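Local structure of NAD nucleotidase (Haemophilus influenzae, 3ZTV) at residues H228-N233 with E263-S268; S268-D273 with P291-S296. The protein hydrolyses NAD to adenosine and nicotinamide riboside, as a zinc-dependent periplasmic 5'-nucleotidase with pyrophosphatase activity and a broad nucleotide specificity. One frame throughout, in Å; residues are numbered along the deposited sequence.

Interaction 1 of 2, residues H228-N233 with E263-S268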
ATOM      1  N   HIS A 228      -3.004   0.529  24.329  1.00  5.29           N
ATOM      2  CA  HIS A 228      -3.137   0.702  25.783  1.00  5.61           C
ATOM      3  C   HIS A 228      -3.383  -0.646  26.515  1.00  6.11           C
ATOM      4  O   HIS A 228      -3.900  -0.670  27.643  1.00  6.20           O
ATOM      5  CB  HIS A 228      -4.298   1.656  26.126  1.00  5.93           C
ATOM      6  CG  HIS A 228      -4.084   3.116  25.802  1.00  5.66           C
ATOM      7  ND1 HIS A 228      -3.255   3.605  24.813  1.00  6.67           N
ATOM      8  CD2 HIS A 228      -4.676   4.200  26.354  1.00  4.35           C
ATOM      9  CE1 HIS A 228      -3.342   4.929  24.793  1.00  3.25           C
ATOM     10  NE2 HIS A 228      -4.190   5.311  25.724  1.00  8.65           N
ATOM     11  N   TYR A 229      -3.017  -1.766  25.901  1.00  5.16           N
ATOM     12  CA  TYR A 229      -3.241  -3.077  26.520  1.00  6.36           C
ATOM     13  C   TYR A 229      -2.219  -3.399  27.595  1.00  5.22           C
ATOM     14  O   TYR A 229      -1.001  -3.240  27.387  1.00  5.90           O
ATOM     15  CB  TYR A 229      -3.169  -4.194  25.480  1.00  6.79           C
ATOM     16  CG  TYR A 229      -4.277  -4.233  24.454  1.00  6.82           C
ATOM     17  CD1 TYR A 229      -5.467  -3.534  24.630  1.00  9.47           C
ATOM     18  CD2 TYR A 229      -4.131  -4.993  23.299  1.00  8.30           C
ATOM     19  CE1 TYR A 229      -6.479  -3.597  23.672  1.00 10.62           C
ATOM     20  CE2 TYR A 229      -5.132  -5.069  22.349  1.00  8.67           C
ATOM     21  CZ  TYR A 229      -6.296  -4.364  22.534  1.00  9.57           C
ATOM     22  OH  TYR A 229      -7.288  -4.431  21.576  1.00 14.55           O
ATOM     23  N   LEU A 230      -2.717  -3.886  28.734  1.00  5.81           N
ATOM     24  CA  LEU A 230      -1.848  -4.489  29.745  1.00  6.18           C
ATOM     25  C   LEU A 230      -1.470  -5.902  29.282  1.00  6.58           C
ATOM     26  O   LEU A 230      -2.334  -6.782  29.170  1.00  7.37           O
ATOM     27  CB  LEU A 230      -2.542  -4.546  31.118  1.00  7.38           C
ATOM     28  CG  LEU A 230      -1.758  -5.222  32.250  1.00  5.97           C
ATOM     29  CD1 LEU A 230      -0.423  -4.545  32.540  1.00  6.48           C
ATOM     30  CD2 LEU A 230      -2.598  -5.301  33.527  1.00  7.66           C
ATOM     31  N   TYR A 231      -0.188  -6.107  28.989  1.00  5.56           N
ATOM     32  CA  TYR A 231       0.342  -7.455  28.765  1.00  4.62           C
ATOM     33  C   TYR A 231       0.871  -7.863  30.135  1.00  5.03           C
ATOM     34  O   TYR A 231       1.700  -7.176  30.724  1.00  5.41           O
ATOM     35  CB  TYR A 231       1.475  -7.449  27.726  1.00  5.15           C
ATOM     36  CG  TYR A 231       1.091  -7.323  26.252  1.00  4.56           C
ATOM     37  CD1 TYR A 231       0.315  -6.260  25.798  1.00  6.03           C
ATOM     38  CD2 TYR A 231       1.533  -8.258  25.317  1.00  5.80           C
ATOM     39  CE1 TYR A 231      -0.002  -6.122  24.457  1.00  5.87           C
ATOM     40  CE2 TYR A 231       1.226  -8.124  23.969  1.00  6.46           C
ATOM     41  CZ  TYR A 231       0.452  -7.062  23.552  1.00  5.56           C
ATOM     42  OH  TYR A 231       0.162  -6.944  22.207  1.00  6.68           O
ATOM     43  N   GLY A 232       0.388  -8.994  30.639  1.00  5.33           N
ATOM     44  CA  GLY A 232       0.649  -9.352  32.020  1.00  6.35           C
ATOM     45  C   GLY A 232       1.031 -10.805  32.247  1.00  6.59           C
ATOM     46  O   GLY A 232       1.638 -11.465  31.391  1.00  7.32           O
ATOM     47  N   ASN A 233       0.672 -11.304  33.428  1.00  7.91           N
ATOM     48  CA  ASN A 233       1.037 -12.650  33.856  1.00  6.99           C
ATOM     49  C   ASN A 233       0.116 -13.061  34.990  1.00  7.09           C
ATOM     50  O   ASN A 233      -0.801 -12.324  35.358  1.00  8.25           O
ATOM     51  CB  ASN A 233       2.495 -12.681  34.307  1.00  7.72           C
ATOM     52  CG  ASN A 233       2.790 -11.675  35.414  1.00  9.44           C
ATOM     53  OD1 ASN A 233       1.911 -11.316  36.205  1.00  8.30           O
ATOM     54  ND2 ASN A 233       4.035 -11.232  35.488  1.00  9.02           N
ATOM     55  N   GLU A 263       3.260  -4.731  24.762  1.00  5.20           N
ATOM     56  CA  GLU A 263       2.902  -3.356  25.113  1.00  4.06           C
ATOM     57  C   GLU A 263       3.019  -3.211  26.634  1.00  4.86           C
ATOM     58  O   GLU A 263       3.127  -4.222  27.359  1.00  6.13           O
ATOM     59  CB  GLU A 263       1.474  -3.053  24.649  1.00  5.37           C
ATOM     60  CG  GLU A 263       1.089  -1.585  24.649  1.00  5.74           C
ATOM     61  CD  GLU A 263      -0.181  -1.301  23.874  1.00  6.53           C
ATOM     62  OE1 GLU A 263      -1.019  -2.202  23.699  1.00  7.77           O
ATOM     63  OE2 GLU A 263      -0.351  -0.154  23.422  1.00  7.22           O
ATOM     64  N   GLY A 264       2.988  -1.963  27.110  1.00  4.74           N
ATOM     65  CA  GLY A 264       3.143  -1.649  28.523  1.00  6.29           C
ATOM     66  C   GLY A 264       1.976  -0.859  29.102  1.00  4.66           C
ATOM     67  O   GLY A 264       2.161   0.143  29.806  1.00  5.68           O
ATOM     68  N   TRP A 265       0.761  -1.324  28.827  1.00  5.62           N
ATOM     69  CA  TRP A 265      -0.447  -0.682  29.357  1.00  5.69           C
ATOM     70  C   TRP A 265      -0.500   0.780  28.888  1.00  4.58           C
ATOM     71  O   TRP A 265      -0.364   1.029  27.684  1.00  4.97           O
ATOM     72  CB  TRP A 265      -0.518  -0.836  30.888  1.00  5.73           C
ATOM     73  CG  TRP A 265      -1.918  -0.845  31.461  1.00  6.27           C
ATOM     74  CD1 TRP A 265      -3.093  -0.797  30.770  1.00  7.63           C
ATOM     75  CD2 TRP A 265      -2.272  -0.933  32.850  1.00  6.06           C
ATOM     76  NE1 TRP A 265      -4.159  -0.838  31.645  1.00  8.29           N
ATOM     77  CE2 TRP A 265      -3.679  -0.925  32.926  1.00  7.12           C
ATOM     78  CE3 TRP A 265      -1.532  -1.024  34.035  1.00  5.83           C
ATOM     79  CZ2 TRP A 265      -4.364  -0.988  34.146  1.00  8.36           C
ATOM     80  CZ3 TRP A 265      -2.207  -1.088  35.236  1.00  8.47           C
ATOM     81  CH2 TRP A 265      -3.610  -1.059  35.285  1.00  9.27           C
ATOM     82  N   ALA A 266      -0.700   1.742  29.790  1.00  5.33           N
ATOM     83  CA  ALA A 266      -0.705   3.160  29.433  1.00  5.01           C
ATOM     84  C   ALA A 266      -0.608   4.020  30.687  1.00  4.56           C
ATOM     85  O   ALA A 266      -0.564   3.503  31.807  1.00  5.79           O
ATOM     86  CB  ALA A 266      -1.970   3.508  28.642  1.00  6.81           C
ATOM     87  N   TYR A 267      -0.573   5.338  30.477  1.00  4.77           N
ATOM     88  CA  TYR A 267      -0.725   6.340  31.547  1.00  5.32           C
ATOM     89  C   TYR A 267       0.318   6.200  32.662  1.00  5.10           C
ATOM     90  O   TYR A 267      -0.006   6.279  33.858  1.00  5.95           O
ATOM     91  CB  TYR A 267      -2.153   6.342  32.123  1.00  7.22           C
ATOM     92  CG  TYR A 267      -3.263   6.634  31.127  1.00  6.63           C
ATOM     93  CD1 TYR A 267      -2.995   7.174  29.872  1.00  7.14           C
ATOM     94  CD2 TYR A 267      -4.588   6.383  31.455  1.00 11.53           C
ATOM     95  CE1 TYR A 267      -4.021   7.436  28.963  1.00  8.66           C
ATOM     96  CE2 TYR A 267      -5.616   6.656  30.565  1.00 11.83           C
ATOM     97  CZ  TYR A 267      -5.323   7.180  29.316  1.00  9.66           C
ATOM     98  OH  TYR A 267      -6.334   7.446  28.412  1.00 12.06           O
ATOM     99  N   SER A 268       1.569   6.012  32.250  1.00  6.04           N
ATOM    100  CA  SER A 268       2.740   5.880  33.126  1.00  6.14           C
ATOM    101  C   SER A 268       2.639   4.776  34.187  1.00  5.80           C
ATOM    102  O   SER A 268       3.311   4.851  35.207  1.00  6.74           O
ATOM    103  CB  SER A 268       3.189   7.238  33.722  1.00  6.93           C
ATOM    104  OG  SER A 268       2.185   7.869  34.498  1.00  8.29           O
TER
HETATM  105  O   HOH W   1       2.104  -4.460  29.928  1.00  6.95           O
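Glu263 OE1 is gripped by the backbone N of Tyr229 at 3.0 Å and by the hydroxyl of Ser227, with a weaker bond from Ser206. Glu263 OE2 accepts the backbone N-H of His228 at 2.9 Å, and both amides approach from above the carboxylate plane. Two successive peptide N-H groups are thus satisfied by one buried acid, whose CG stands anti to its backbone N (chi1 -166°) and whose extended chain carries the carboxylate across to the turn. At its root, Glu263 lies against a face of the Tyr231 ring: its N sits over the centre, and its CB comes within 3.4 Å of Tyr231 CE1. The phenol hydroxyl of Tyr231 is held by Ser206. A water donates to Tyr231 O and Glu263 O, tying the two backbones together. Further along, Trp265 N bonds to Tyr229 O at 3.0 Å from above the carbonyl plane. Segment 228-233 meets the indole at one face and at an edge: Leu230 CB lies 3.8 Å from the centroid of the five-membered ring of Trp265, while His228 O meets Trp265 CD1 at the edge, 3.2 Å away. The His228 imidazole receives Ala266 CB over one face and turns its edge to the face of Tyr267, the planes 76° apart; Tyr542 stacks on it as well. Bonded to the backbone N of His228, Glu263 is a second-shell residue, consistent with helping to place a histidine whose side chain comes within about 2 Å of a zinc ion (nearest atoms), in the dinuclear site of the calcineurin-like phosphoesterase fold.

Interaction 2 of 2, residues S268-D273 with P291-S296; sequences SAVVGD and PHVLMS
Backbone hydrogen bonds set the pairing of Ala269 to Val271 with His292 to Leu294. Leu294 N reaches Ala269 O at 2.9 Å in a practically straight bond (179°), and Val271 and His292 exchange two: Val271 N to His292 O at 3.0 Å, His292 N to Val271 O at 2.9 Å. Val271 O accepts a second, weak bond from His292 ND1, 3.3 Å away, met at the edge of the imidazole; with CG anti to the carbonyl carbon (chi1 -64°), the ring folds back beside its own backbone N and so toward this oxygen. Between these bonds, Val270 CA lies 3.2 Å from His292 O in a CA-H...O contact. This is the antiparallel beta hairpin of strands 270-278 and 284-295, neighbours within a mixed sheet that runs on to strand 11-18. Apolar contacts divide between the faces. Val270 CG2 meets Val293 CG2 at 3.9 Å on one; on the other, Val271 CG2 approaches Leu294 CD1 at 4.2 Å under helix 46-59. The carboxylate of Asp273 has its polar partners outside the two segments: OD1 forms a salt bridge with Arg288, and OD2 is hydrogen-bonded to the hydroxyl of Tyr60.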
ATOM      1  N   SER A 268       1.569   6.012  32.250  1.00  6.04           N
ATOM      2  CA  SER A 268       2.740   5.880  33.126  1.00  6.14           C
ATOM      3  C   SER A 268       2.639   4.776  34.187  1.00  5.80           C
ATOM      4  O   SER A 268       3.311   4.851  35.207  1.00  6.74           O
ATOM      5  CB  SER A 268       3.189   7.238  33.722  1.00  6.93           C
ATOM      6  OG  SER A 268       2.185   7.869  34.498  1.00  8.29           O
ATOM      7  N   ALA A 269       1.868   3.721  33.915  1.00  5.12           N
ATOM      8  CA  ALA A 269       1.596   2.705  34.942  1.00  5.59           C
ATOM      9  C   ALA A 269       2.592   1.555  34.988  1.00  6.08           C
ATOM     10  O   ALA A 269       2.719   0.911  36.037  1.00  6.83           O
ATOM     11  CB  ALA A 269       0.192   2.145  34.772  1.00  7.90           C
ATOM     12  N   VAL A 270       3.291   1.309  33.875  1.00  5.31           N
ATOM     13  CA  VAL A 270       4.094   0.090  33.728  1.00  5.55           C
ATOM     14  C   VAL A 270       5.429   0.377  33.081  1.00  5.83           C
ATOM     15  O   VAL A 270       5.510   1.166  32.128  1.00  6.47           O
ATOM     16  CB  VAL A 270       3.338  -0.975  32.865  1.00  6.55           C
ATOM     17  CG1 VAL A 270       4.281  -2.078  32.337  1.00  6.88           C
ATOM     18  CG2 VAL A 270       2.200  -1.586  33.667  1.00  7.48           C
ATOM     19  N   VAL A 271       6.472  -0.269  33.594  1.00  6.21           N
ATOM     20  CA  VAL A 271       7.731  -0.390  32.873  1.00  5.64           C
ATOM     21  C   VAL A 271       7.864  -1.846  32.436  1.00  5.22           C
ATOM     22  O   VAL A 271       7.918  -2.745  33.284  1.00  6.17           O
ATOM     23  CB  VAL A 271       8.933   0.038  33.738  1.00  5.72           C
ATOM     24  CG1 VAL A 271      10.251  -0.400  33.090  1.00  7.53           C
ATOM     25  CG2 VAL A 271       8.919   1.548  33.971  1.00  6.43           C
ATOM     26  N   GLY A 272       7.887  -2.079  31.124  1.00  5.09           N
ATOM     27  CA  GLY A 272       8.105  -3.422  30.609  1.00  5.53           C
ATOM     28  C   GLY A 272       9.589  -3.747  30.597  1.00  5.12           C
ATOM     29  O   GLY A 272      10.420  -2.893  30.313  1.00  6.35           O
ATOM     30  N   ASP A 273       9.905  -5.003  30.885  1.00  5.47           N
ATOM     31  CA  ASP A 273      11.279  -5.465  31.122  1.00  5.21           C
ATOM     32  C   ASP A 273      11.422  -6.830  30.431  1.00  5.69           C
ATOM     33  O   ASP A 273      10.893  -7.834  30.915  1.00  6.79           O
ATOM     34  CB  ASP A 273      11.419  -5.570  32.650  1.00  5.76           C
ATOM     35  CG  ASP A 273      12.724  -6.193  33.132  1.00  7.24           C
ATOM     36  OD1 ASP A 273      13.575  -6.605  32.328  1.00  7.55           O
ATOM     37  OD2 ASP A 273      12.872  -6.271  34.379  1.00  7.97           O
ATOM     38  N   PRO A 291       6.455  -7.533  33.444  1.00  8.05           N
ATOM     39  CA  PRO A 291       5.739  -6.257  33.344  1.00  7.36           C
ATOM     40  C   PRO A 291       5.618  -5.615  34.732  1.00  6.67           C
ATOM     41  O   PRO A 291       4.797  -6.057  35.546  1.00 10.54           O
ATOM     42  CB  PRO A 291       4.364  -6.676  32.820  1.00  8.60           C
ATOM     43  CG  PRO A 291       4.170  -8.064  33.360  1.00  9.97           C
ATOM     44  CD  PRO A 291       5.537  -8.681  33.551  1.00 10.77           C
ATOM     45  N   HIS A 292       6.436  -4.601  35.014  1.00  5.82           N
ATOM     46  CA  HIS A 292       6.436  -3.973  36.343  1.00  5.35           C
ATOM     47  C   HIS A 292       5.318  -2.948  36.478  1.00  6.96           C
ATOM     48  O   HIS A 292       5.362  -1.893  35.834  1.00  7.02           O
ATOM     49  CB  HIS A 292       7.751  -3.236  36.595  1.00  5.94           C
ATOM     50  CG  HIS A 292       8.964  -4.118  36.628  1.00  6.56           C
ATOM     51  ND1 HIS A 292       9.742  -4.383  35.519  1.00 10.08           N
ATOM     52  CD2 HIS A 292       9.548  -4.772  37.659  1.00  6.66           C
ATOM     53  CE1 HIS A 292      10.746  -5.173  35.864  1.00  5.95           C
ATOM     54  NE2 HIS A 292      10.654  -5.416  37.160  1.00 10.86           N
ATOM     55  N   VAL A 293       4.335  -3.229  37.329  1.00  5.98           N
ATOM     56  CA  VAL A 293       3.310  -2.238  37.650  1.00  6.51           C
ATOM     57  C   VAL A 293       3.814  -1.344  38.780  1.00  5.76           C
ATOM     58  O   VAL A 293       4.196  -1.821  39.858  1.00  6.27           O
ATOM     59  CB  VAL A 293       1.985  -2.900  38.052  1.00  7.33           C
ATOM     60  CG1 VAL A 293       0.978  -1.852  38.517  1.00  9.50           C
ATOM     61  CG2 VAL A 293       1.419  -3.676  36.890  1.00  8.01           C
ATOM     62  N   LEU A 294       3.820  -0.037  38.531  1.00  6.07           N
ATOM     63  CA  LEU A 294       4.340   0.948  39.466  1.00  7.47           C
ATOM     64  C   LEU A 294       3.219   1.373  40.400  1.00  7.11           C
ATOM     65  O   LEU A 294       2.246   1.982  39.958  1.00  7.36           O
ATOM     66  CB  LEU A 294       4.871   2.152  38.687  1.00  6.69           C
ATOM     67  CG  LEU A 294       5.866   1.804  37.570  1.00  7.47           C
ATOM     68  CD1 LEU A 294       6.178   3.041  36.741  1.00  8.61           C
ATOM     69  CD2 LEU A 294       7.141   1.182  38.137  1.00  9.53           C
ATOM     70  N   MET A 295       3.350   1.064  41.687  1.00  7.06           N
ATOM     71  CA  MET A 295       2.255   1.263  42.633  1.00  7.32           C
ATOM     72  C   MET A 295       2.717   1.944  43.917  1.00  8.86           C
ATOM     73  O   MET A 295       3.822   1.691  44.402  1.00  9.38           O
ATOM     74  CB  MET A 295       1.607  -0.090  42.949  1.00  8.17           C
ATOM     75  CG  MET A 295       0.298  -0.020  43.737  1.00  9.09           C
ATOM     76  SD  MET A 295      -0.458  -1.643  43.963  1.00 11.56           S
ATOM     77  CE  MET A 295      -0.883  -2.014  42.263  1.00 11.35           C
ATOM     78  N   SER A 296       1.885   2.839  44.442  1.00  8.18           N
ATOM     79  CA  SER A 296       2.115   3.425  45.756  1.00  8.83           C
ATOM     80  C   SER A 296       1.670   2.490  46.876  1.00  7.84           C
ATOM     81  O   SER A 296       0.716   1.732  46.719  1.00  9.50           O
ATOM     82  CB  SER A 296       1.360   4.746  45.869  1.00  9.25           C
ATOM     83  OG  SER A 296       1.470   5.278  47.181  1.00  9.76           O
TER

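Interactions 1 and 2 follow one another along the chain and share Ser268, their centres about 8 Å apart. The chain leaves strand 258-263, of the sheet that includes 221-224, around the start of interaction 1 and runs through a loop into strand 270-278 of the other sheet, where interaction 2 lies. The two also touch directly: Trp265 CE3 packs on Val270 CG2 at 3.8 Å, and Tyr231 O meets Pro291 CB at 3.4 Å. Together they illustrate how a metallophosphoesterase domain links its two beta sheets through a loop that passes beside the metal centre: the His228 side chain is about 2 Å from a zinc ion at nearest atoms, that of the shared Ser268 already about 12 Å.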